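Local coordinates for protein trilobed Protease (Pyrococcus furiosus, PDB 2GOP) that forms the seven-bladed, open-Velcro beta-propeller domain of an archaeal protease, and probably screens the peptides that reach its active site, at residues 54-59 with 90-95; 101-106 with 153-158; 122-127 with 167-172. One frame throughout, in Å; residues are numbered along the deposited sequence.

Contact 1: 54-59 with 90-95; sequences ARRFIE and ADLETL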
loop_
_atom_site.group_PDB
_atom_site.type_symbol
_atom_site.label_atom_id
_atom_site.label_comp_id
_atom_site.label_asym_id
_atom_site.label_seq_id
_atom_site.Cartn_x
_atom_site.Cartn_y
_atom_site.Cartn_z
ATOM N N ALA A 54 22.319 -1.742 31.221
ATOM C CA ALA A 54 21.208 -1.887 32.156
ATOM C C ALA A 54 19.882 -1.775 31.407
ATOM O O ALA A 54 19.762 -0.969 30.476
ATOM C CB ALA A 54 21.294 -0.826 33.260
ATOM N N ARG A 55 18.904 -2.589 31.814
ATOM C CA ARG A 55 17.607 -2.663 31.143
ATOM C C ARG A 55 16.455 -2.226 32.030
ATOM O O ARG A 55 16.512 -2.348 33.250
ATOM C CB ARG A 55 17.333 -4.085 30.663
ATOM C CG ARG A 55 18.229 -4.512 29.546
ATOM C CD ARG A 55 17.926 -5.915 29.093
ATOM N NE ARG A 55 18.654 -6.221 27.865
ATOM C CZ ARG A 55 18.786 -7.440 27.345
ATOM N NH1 ARG A 55 18.247 -8.498 27.948
ATOM N NH2 ARG A 55 19.472 -7.599 26.212
ATOM N N ARG A 56 15.410 -1.714 31.389
ATOM C CA ARG A 56 14.152 -1.403 32.053
ATOM C C ARG A 56 13.038 -1.939 31.167
ATOM O O ARG A 56 13.222 -2.081 29.968
ATOM C CB ARG A 56 14.025 0.107 32.296
ATOM C CG ARG A 56 14.968 0.607 33.400
ATOM C CD ARG A 56 14.689 2.055 33.826
ATOM N NE ARG A 56 15.328 3.197 33.134
ATOM C CZ ARG A 56 16.186 3.202 32.105
ATOM N NH1 ARG A 56 16.639 2.103 31.499
ATOM N NH2 ARG A 56 16.616 4.382 31.665
ATOM N N PHE A 57 11.897 -2.254 31.764
ATOM C CA PHE A 57 10.810 -2.911 31.043
ATOM C C PHE A 57 9.483 -2.189 31.272
ATOM O O PHE A 57 9.211 -1.715 32.375
ATOM C CB PHE A 57 10.698 -4.377 31.486
ATOM C CG PHE A 57 11.964 -5.173 31.286
ATOM C CD1 PHE A 57 12.231 -5.786 30.071
ATOM C CD2 PHE A 57 12.888 -5.309 32.315
ATOM C CE1 PHE A 57 13.401 -6.512 29.873
ATOM C CE2 PHE A 57 14.055 -6.042 32.126
ATOM C CZ PHE A 57 14.305 -6.642 30.898
ATOM N N ILE A 58 8.680 -2.082 30.217
ATOM C CA ILE A 58 7.285 -1.675 30.338
ATOM C C ILE A 58 6.415 -2.776 29.737
ATOM O O ILE A 58 6.457 -3.025 28.530
ATOM C CB ILE A 58 7.000 -0.339 29.628
ATOM C CG1 ILE A 58 7.901 0.778 30.171
ATOM C CG2 ILE A 58 5.542 0.030 29.792
ATOM C CD1 ILE A 58 7.776 2.109 29.394
ATOM N N GLU A 59 5.638 -3.443 30.585
ATOM C CA GLU A 59 4.811 -4.575 30.157
ATOM C C GLU A 59 3.620 -4.131 29.314
ATOM O O GLU A 59 3.126 -3.009 29.462
ATOM C CB GLU A 59 4.287 -5.358 31.365
ATOM C CG GLU A 59 5.279 -6.330 31.988
ATOM C CD GLU A 59 4.719 -7.012 33.236
ATOM O OE1 GLU A 59 3.536 -7.430 33.216
ATOM O OE2 GLU A 59 5.464 -7.135 34.234
ATOM N N ALA A 90 5.373 7.400 30.390
ATOM C CA ALA A 90 6.111 6.986 31.573
ATOM C C ALA A 90 7.236 7.972 31.832
ATOM O O ALA A 90 7.948 8.393 30.917
ATOM C CB ALA A 90 6.681 5.591 31.391
ATOM N N ASP A 91 7.385 8.334 33.095
ATOM C CA ASP A 91 8.426 9.229 33.531
ATOM C C ASP A 91 9.562 8.377 34.080
ATOM O O ASP A 91 9.449 7.792 35.159
ATOM C CB ASP A 91 7.868 10.169 34.586
ATOM C CG ASP A 91 8.768 11.343 34.850
ATOM O OD1 ASP A 91 9.953 11.123 35.192
ATOM O OD2 ASP A 91 8.282 12.488 34.720
ATOM N N LEU A 92 10.649 8.297 33.322
ATOM C CA LEU A 92 11.771 7.428 33.675
ATOM C C LEU A 92 12.527 7.907 34.926
ATOM O O LEU A 92 13.224 7.115 35.563
ATOM C CB LEU A 92 12.749 7.299 32.499
ATOM C CG LEU A 92 12.213 6.753 31.168
ATOM C CD1 LEU A 92 13.346 6.663 30.177
ATOM C CD2 LEU A 92 11.563 5.391 31.336
ATOM N N GLU A 93 12.379 9.186 35.275
ATOM C CA GLU A 93 12.999 9.749 36.483
ATOM C C GLU A 93 12.169 9.459 37.729
ATOM O O GLU A 93 12.698 8.965 38.743
ATOM C CB GLU A 93 13.195 11.260 36.336
ATOM C CG GLU A 93 13.961 11.641 35.079
ATOM C CD GLU A 93 14.568 13.030 35.143
ATOM O OE1 GLU A 93 13.855 13.985 35.527
ATOM O OE2 GLU A 93 15.764 13.161 34.790
ATOM N N THR A 94 10.874 9.764 37.658
ATOM C CA THR A 94 9.979 9.571 38.805
ATOM C C THR A 94 9.397 8.154 38.883
ATOM O O THR A 94 8.695 7.826 39.847
ATOM C CB THR A 94 8.818 10.592 38.803
ATOM O OG1 THR A 94 7.929 10.316 37.715
ATOM C CG2 THR A 94 9.349 12.020 38.683
ATOM N N LEU A 95 9.685 7.324 37.881
ATOM C CA LEU A 95 9.178 5.946 37.822
ATOM C C LEU A 95 7.655 5.887 37.963
ATOM O O LEU A 95 7.119 5.135 38.782
ATOM C CB LEU A 95 9.845 5.067 38.895
ATOM C CG LEU A 95 11.367 4.930 38.856
ATOM C CD1 LEU A 95 11.848 4.167 40.079
ATOM C CD2 LEU A 95 11.831 4.248 37.573
#
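Arg56 is the first residue of 54-59 to touch 90-95, and it does so with the tip of a long side chain. After an extended start the chain turns at its third torsion (chi3 -88°), which carries the guanidinium across to Leu92, where NH2 of Arg56 lies 4.3 Å from CD1 of Leu92 in an oblique van der Waals approach. A long side chain suits this partly exposed place because its end can bridge the gap to Leu92, the CA atoms of Arg56 and Leu92 being 9.3 Å apart. Leu26 of strand 26-35 and Ile47 of strand 40-49, in the same blade as Arg56, touch both Arg56 and Leu92.

Two residues on, where the strand again points its side chain the same way, Ile58 reaches the buried Ala90, CD1 of Ile58 standing 4.2 Å from CB of Ala90. With CG1 anti to its own carbonyl carbon and the chain extended beyond, the delta methyl is pushed outward, and the single methyl of alanine leaves room for it. Both residues also rest on Ile73.

Past Asp91 the chain leaves its strand, and the turn that begins at Leu92 is held by the Asp91 side chain. Asp91 OD1 takes the N-H of Thr94 at 3.0 Å in a nearly straight bond (170°), arriving from above the carboxylate plane, while a weaker bond comes from Glu93 N; this is an Asx motif.

Since 55-59 is the outermost strand of one four-stranded antiparallel sheet and 84-91 the third strand of the next, the arrangement is the face-to-face packing of successive blades in a beta-propeller, mostly apolar here.

Contact 2: 101-106 with 153-158; sequences LEAKNI and TFWIFD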
loop_
_atom_site.group_PDB
_atom_site.type_symbol
_atom_site.label_atom_id
_atom_site.label_comp_id
_atom_site.label_asym_id
_atom_site.label_seq_id
_atom_site.Cartn_x
_atom_site.Cartn_y
_atom_site.Cartn_z
ATOM N N LEU A 101 -4.499 9.349 26.800
ATOM C CA LEU A 101 -5.444 9.441 25.698
ATOM C C LEU A 101 -5.987 8.075 25.319
ATOM O O LEU A 101 -5.306 7.068 25.449
ATOM C CB LEU A 101 -4.758 10.054 24.473
ATOM C CG LEU A 101 -5.643 10.272 23.243
ATOM C CD1 LEU A 101 -6.299 11.642 23.334
ATOM C CD2 LEU A 101 -4.829 10.111 21.979
ATOM N N GLU A 102 -7.220 8.077 24.831
ATOM C CA GLU A 102 -7.887 6.898 24.311
ATOM C C GLU A 102 -8.338 7.170 22.875
ATOM O O GLU A 102 -8.879 8.240 22.574
ATOM C CB GLU A 102 -9.104 6.579 25.184
ATOM C CG GLU A 102 -9.542 5.136 25.129
ATOM C CD GLU A 102 -10.596 4.803 26.169
ATOM O OE1 GLU A 102 -10.586 5.426 27.253
ATOM O OE2 GLU A 102 -11.428 3.909 25.903
ATOM N N ALA A 103 -8.109 6.206 21.992
ATOM C CA ALA A 103 -8.554 6.319 20.605
ATOM C C ALA A 103 -8.818 4.943 20.019
ATOM O O ALA A 103 -8.374 3.940 20.556
ATOM C CB ALA A 103 -7.520 7.060 19.771
ATOM N N LYS A 104 -9.535 4.911 18.904
ATOM C CA LYS A 104 -9.867 3.664 18.230
ATOM C C LYS A 104 -8.586 3.049 17.686
ATOM O O LYS A 104 -8.268 1.897 17.970
ATOM C CB LYS A 104 -10.866 3.935 17.099
ATOM C CG LYS A 104 -11.610 2.721 16.572
ATOM C CD LYS A 104 -12.562 3.140 15.441
ATOM C CE LYS A 104 -13.517 2.017 15.011
ATOM N NZ LYS A 104 -14.773 1.953 15.823
ATOM N N ASN A 105 -7.847 3.844 16.920
ATOM C CA ASN A 105 -6.609 3.408 16.298
ATOM C C ASN A 105 -5.570 4.537 16.329
ATOM O O ASN A 105 -5.921 5.710 16.261
ATOM C CB ASN A 105 -6.902 2.988 14.855
ATOM C CG ASN A 105 -5.736 2.268 14.203
ATOM O OD1 ASN A 105 -5.171 2.744 13.216
ATOM N ND2 ASN A 105 -5.369 1.114 14.754
ATOM N N ILE A 106 -4.297 4.171 16.429
ATOM C CA ILE A 106 -3.187 5.127 16.409
ATOM C C ILE A 106 -2.321 4.909 15.162
ATOM O O ILE A 106 -1.910 3.785 14.881
ATOM C CB ILE A 106 -2.327 4.990 17.682
ATOM C CG1 ILE A 106 -3.182 5.279 18.928
ATOM C CG2 ILE A 106 -1.069 5.883 17.605
ATOM C CD1 ILE A 106 -3.715 6.715 19.059
ATOM N N THR A 153 -7.668 12.230 13.129
ATOM C CA THR A 153 -7.535 13.217 14.199
ATOM C C THR A 153 -6.075 13.411 14.618
ATOM O O THR A 153 -5.317 12.447 14.786
ATOM C CB THR A 153 -8.393 12.834 15.423
ATOM O OG1 THR A 153 -9.768 12.756 15.032
ATOM C CG2 THR A 153 -8.253 13.859 16.527
ATOM N N PHE A 154 -5.702 14.678 14.759
ATOM C CA PHE A 154 -4.387 15.094 15.227
ATOM C C PHE A 154 -4.524 15.706 16.633
ATOM O O PHE A 154 -5.263 16.676 16.827
ATOM C CB PHE A 154 -3.787 16.137 14.275
ATOM C CG PHE A 154 -3.516 15.624 12.861
ATOM C CD1 PHE A 154 -4.559 15.302 12.004
ATOM C CD2 PHE A 154 -2.210 15.516 12.382
ATOM C CE1 PHE A 154 -4.313 14.853 10.706
ATOM C CE2 PHE A 154 -1.965 15.069 11.096
ATOM C CZ PHE A 154 -3.030 14.747 10.249
ATOM N N TRP A 155 -3.809 15.139 17.603
ATOM C CA TRP A 155 -3.760 15.691 18.951
ATOM C C TRP A 155 -2.346 16.160 19.290
ATOM O O TRP A 155 -1.371 15.433 19.063
ATOM C CB TRP A 155 -4.122 14.640 19.996
ATOM C CG TRP A 155 -5.484 14.046 19.956
ATOM C CD1 TRP A 155 -6.577 14.483 20.620
ATOM C CD2 TRP A 155 -5.868 12.815 19.314
ATOM N NE1 TRP A 155 -7.641 13.633 20.395
ATOM C CE2 TRP A 155 -7.224 12.601 19.598
ATOM C CE3 TRP A 155 -5.199 11.894 18.495
ATOM C CZ2 TRP A 155 -7.931 11.502 19.098
ATOM C CZ3 TRP A 155 -5.897 10.807 18.007
ATOM C CH2 TRP A 155 -7.255 10.627 18.299
ATOM N N ILE A 156 -2.234 17.356 19.857
ATOM C CA ILE A 156 -0.997 17.771 20.503
ATOM C C ILE A 156 -1.235 17.708 22.004
ATOM O O ILE A 156 -2.102 18.401 22.531
ATOM C CB ILE A 156 -0.561 19.182 20.088
ATOM C CG1 ILE A 156 -0.344 19.240 18.570
ATOM C CG2 ILE A 156 0.738 19.578 20.788
ATOM C CD1 ILE A 156 0.225 20.571 18.092
ATOM N N PHE A 157 -0.492 16.834 22.670
ATOM C CA PHE A 157 -0.571 16.692 24.105
ATOM C C PHE A 157 0.660 17.329 24.745
ATOM O O PHE A 157 1.781 17.178 24.257
ATOM C CB PHE A 157 -0.659 15.216 24.499
ATOM C CG PHE A 157 -1.016 15.011 25.937
ATOM C CD1 PHE A 157 -2.348 14.953 26.331
ATOM C CD2 PHE A 157 -0.028 14.914 26.908
ATOM C CE1 PHE A 157 -2.679 14.783 27.659
ATOM C CE2 PHE A 157 -0.364 14.752 28.246
ATOM C CZ PHE A 157 -1.682 14.684 28.614
ATOM N N ASP A 158 0.430 18.032 25.848
ATOM C CA ASP A 158 1.469 18.744 26.569
ATOM C C ASP A 158 1.705 18.038 27.890
ATOM O O ASP A 158 0.805 17.958 28.720
ATOM C CB ASP A 158 1.004 20.184 26.806
ATOM C CG ASP A 158 1.983 21.004 27.632
ATOM O OD1 ASP A 158 3.121 20.554 27.872
ATOM O OD2 ASP A 158 1.594 22.114 28.054
#
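The indole of Trp155 receives both methyls of Leu101 on one face. CD1 of Leu101 sits over the five-membered ring, 3.9 Å from its centroid and only 12° off the ring normal, a CH-pi contact; CD2 of Leu101 lies over the other half of the bicycle, 3.9 Å from CE3 of Trp155. The fork of a leucine lets one methyl sit on each ring of the bicycle. On the opposite face CG2 of Thr153 stands 3.4 Å above the plane of the Trp155 ring, offset toward the rim, which leaves the indole packed on both faces. Ala103 adds a smaller touch at the far end of the six-membered ring, its CB 3.9 Å from CH2 of Trp155 in an oblique approach, and its short side chain lets the broad ring come close to the backbone there.

Leu101 holds CG anti to its backbone N (chi1 -178°), which carries the fork out over the indole.

Strand 96-103, which bears this leucine, is the last of one propeller blade, and 151-158 is the third of the following blade; the ring therefore fills the layer between two sheets, as large apolar side chains do in this fold. Segment 101-106 also makes the passage between the blades: Lys104 and Asn105 both face Phe123 in a classic beta bulge at the start of strand 105-111.

Farther out, Ile120 of strand 117-123 touches both Leu101 and Trp155, while Glu167 of strand 163-171 packs against the tryptophan from the neighbouring strand.

Contact 3: 122-127 with 167-172; sequences GFKRRE and EFEKPR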
loop_
_atom_site.group_PDB
_atom_site.type_symbol
_atom_site.label_atom_id
_atom_site.label_comp_id
_atom_site.label_asym_id
_atom_site.label_seq_id
_atom_site.Cartn_x
_atom_site.Cartn_y
_atom_site.Cartn_z
ATOM N N GLY A 122 -4.317 9.650 14.720
ATOM C CA GLY A 122 -5.127 8.458 14.825
ATOM C C GLY A 122 -6.586 8.693 14.511
ATOM O O GLY A 122 -6.950 9.679 13.859
ATOM N N PHE A 123 -7.417 7.764 14.970
ATOM C CA PHE A 123 -8.837 7.762 14.662
ATOM C C PHE A 123 -9.643 7.737 15.941
ATOM O O PHE A 123 -9.429 6.892 16.816
ATOM C CB PHE A 123 -9.161 6.575 13.770
ATOM C CG PHE A 123 -8.515 6.670 12.427
ATOM C CD1 PHE A 123 -7.219 6.200 12.230
ATOM C CD2 PHE A 123 -9.171 7.290 11.373
ATOM C CE1 PHE A 123 -6.603 6.314 11.000
ATOM C CE2 PHE A 123 -8.569 7.403 10.134
ATOM C CZ PHE A 123 -7.284 6.910 9.945
ATOM N N LYS A 124 -10.566 8.686 16.037
ATOM C CA LYS A 124 -11.243 9.003 17.287
ATOM C C LYS A 124 -12.162 7.863 17.690
ATOM O O LYS A 124 -12.633 7.096 16.839
ATOM C CB LYS A 124 -12.057 10.292 17.124
ATOM C CG LYS A 124 -12.018 11.243 18.298
ATOM C CD LYS A 124 -12.514 12.599 17.856
ATOM C CE LYS A 124 -12.506 13.605 18.980
ATOM N NZ LYS A 124 -12.645 14.988 18.435
ATOM N N ARG A 125 -12.413 7.762 18.991
ATOM C CA ARG A 125 -13.274 6.718 19.532
ATOM C C ARG A 125 -14.669 7.266 19.857
ATOM O O ARG A 125 -14.817 8.423 20.266
ATOM C CB ARG A 125 -12.619 6.055 20.758
ATOM C CG ARG A 125 -12.522 6.913 22.028
ATOM C CD ARG A 125 -13.749 6.770 22.927
ATOM N NE ARG A 125 -13.431 6.902 24.350
ATOM C CZ ARG A 125 -13.186 8.052 24.978
ATOM N NH1 ARG A 125 -13.203 9.210 24.323
ATOM N NH2 ARG A 125 -12.912 8.042 26.280
ATOM N N ARG A 126 -15.677 6.420 19.646
ATOM C CA ARG A 126 -17.078 6.743 19.945
ATOM C C ARG A 126 -17.315 7.046 21.428
ATOM O O ARG A 126 -16.673 6.456 22.296
ATOM C CB ARG A 126 -17.996 5.583 19.523
ATOM C CG ARG A 126 -17.667 4.243 20.193
ATOM C CD ARG A 126 -18.767 3.212 20.007
ATOM N NE ARG A 126 -18.760 2.623 18.668
ATOM C CZ ARG A 126 -19.449 1.537 18.314
ATOM N NH1 ARG A 126 -20.214 0.892 19.193
ATOM N NH2 ARG A 126 -19.369 1.086 17.066
ATOM N N GLU A 127 -18.254 7.953 21.698
ATOM C CA GLU A 127 -18.644 8.323 23.066
ATOM C C GLU A 127 -17.502 9.013 23.814
ATOM O O GLU A 127 -17.734 9.872 24.667
ATOM C CB GLU A 127 -19.137 7.098 23.855
ATOM C CG GLU A 127 -20.144 6.227 23.106
ATOM C CD GLU A 127 -20.405 4.902 23.798
ATOM O OE1 GLU A 127 -21.217 4.875 24.749
ATOM O OE2 GLU A 127 -19.806 3.885 23.379
ATOM N N GLU A 167 -6.119 20.104 18.824
ATOM C CA GLU A 167 -6.781 18.949 18.244
ATOM C C GLU A 167 -7.445 19.382 16.935
ATOM O O GLU A 167 -8.146 20.386 16.896
ATOM C CB GLU A 167 -7.806 18.368 19.226
ATOM C CG GLU A 167 -8.746 17.315 18.611
ATOM C CD GLU A 167 -9.462 16.447 19.641
ATOM O OE1 GLU A 167 -9.450 16.777 20.841
ATOM O OE2 GLU A 167 -10.048 15.426 19.238
ATOM N N PHE A 168 -7.190 18.660 15.851
ATOM C CA PHE A 168 -7.891 18.939 14.595
ATOM C C PHE A 168 -8.076 17.682 13.777
ATOM O O PHE A 168 -7.448 16.656 14.035
ATOM C CB PHE A 168 -7.186 20.025 13.772
ATOM C CG PHE A 168 -5.795 19.670 13.328
ATOM C CD1 PHE A 168 -5.572 19.100 12.081
ATOM C CD2 PHE A 168 -4.703 19.944 14.140
ATOM C CE1 PHE A 168 -4.298 18.796 11.659
ATOM C CE2 PHE A 168 -3.428 19.642 13.733
ATOM C CZ PHE A 168 -3.217 19.071 12.481
ATOM N N GLU A 169 -8.963 17.776 12.796
ATOM C CA GLU A 169 -9.294 16.658 11.943
ATOM C C GLU A 169 -8.926 16.961 10.498
ATOM O O GLU A 169 -9.036 18.094 10.040
ATOM C CB GLU A 169 -10.782 16.343 12.059
ATOM C CG GLU A 169 -11.162 15.748 13.407
ATOM C CD GLU A 169 -12.622 15.338 13.488
ATOM O OE1 GLU A 169 -13.415 15.750 12.611
ATOM O OE2 GLU A 169 -12.973 14.602 14.437
ATOM N N LYS A 170 -8.476 15.930 9.800
ATOM C CA LYS A 170 -8.281 15.981 8.370
ATOM C C LYS A 170 -8.973 14.773 7.748
ATOM O O LYS A 170 -9.427 13.875 8.467
ATOM C CB LYS A 170 -6.781 15.999 8.056
ATOM C CG LYS A 170 -6.087 17.270 8.510
ATOM C CD LYS A 170 -6.639 18.482 7.776
ATOM C CE LYS A 170 -5.755 19.694 7.943
ATOM N NZ LYS A 170 -6.269 20.807 7.116
ATOM N N PRO A 171 -9.102 14.756 6.416
ATOM C CA PRO A 171 -9.674 13.580 5.784
ATOM C C PRO A 171 -8.904 12.292 6.061
ATOM O O PRO A 171 -7.718 12.318 6.396
ATOM C CB PRO A 171 -9.601 13.917 4.292
ATOM C CG PRO A 171 -9.559 15.399 4.236
ATOM C CD PRO A 171 -8.791 15.813 5.431
ATOM N N ARG A 172 -9.590 11.171 5.904
ATOM C CA ARG A 172 -9.001 9.856 6.129
ATOM C C ARG A 172 -7.686 9.688 5.342
ATOM O O ARG A 172 -7.530 10.221 4.243
ATOM C CB ARG A 172 -10.022 8.765 5.752
ATOM C CG ARG A 172 -9.620 7.348 6.142
ATOM C CD ARG A 172 -10.756 6.359 5.928
ATOM N NE ARG A 172 -11.693 6.348 7.051
ATOM C CZ ARG A 172 -11.476 5.746 8.221
ATOM N NH1 ARG A 172 -10.336 5.093 8.457
ATOM N NH2 ARG A 172 -12.404 5.801 9.171
#
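Phe123 and Arg172 make the closely fitted part of this contact. The guanidinium and phenyl planes are nearly parallel, 6° apart, and offset so that CE2 of Phe123 lies over a guanidinium face, 3.4 Å from NH1 of Arg172. The overlap is partial, since NH1 reaches the ring obliquely. A bend at the third torsion of Arg172 (chi3 -83°) folds the flat group over toward the phenylalanine, and CG of Arg172 also approaches CE2 of Phe123, at 4.1 Å. Arginine suits the place because its flat group can lie parallel to the ring while the long chain spans from the end of strand 163-171.

Farther along, the contact becomes polar and more open. Lys124 sends an extended chain across the glutamates of the other strand, and its NZ donates to OE2 of Glu167 at 2.8 Å in a salt bridge. The bond meets the carboxylate from well above its plane, 48° out. Glu169 is held more loosely: its OE2 is 4.0 Å from NZ of Lys124, beyond salt-bridge range, though the two acidic side chains together would probably favour the charged form of the lysine. All three residues are exposed, a place where long charged side chains can pair and still be solvated.

Both segments belong to one blade. Strand 151-158 runs between 117-123 and 163-171, with Thr153 of the middle strand touching both Glu167 and Glu169, and the side chains bridge over that strand; Arg172, just past the end of the last strand, also touches Glu150.

Contacts 1 and 2 are the same kind of junction one step apart round the propeller: each sets the last strand of a blade against the third strand of the next, and the intervening blade supplies 84-91 to contact 1 and 96-103 to contact 2. Both rely largely on apolar touching, but contact 2 is buried round an indole, whereas contact 1 is only partly buried and admits an arginine. Contact 3 differs in kind, lying at the surface within a single blade and combining a lysine-glutamate salt bridge with a guanidinium laid against a phenyl ring. It abuts contact 2, with centres about 8 Å apart, and their segments alternate along the chain; contact 1 stands apart.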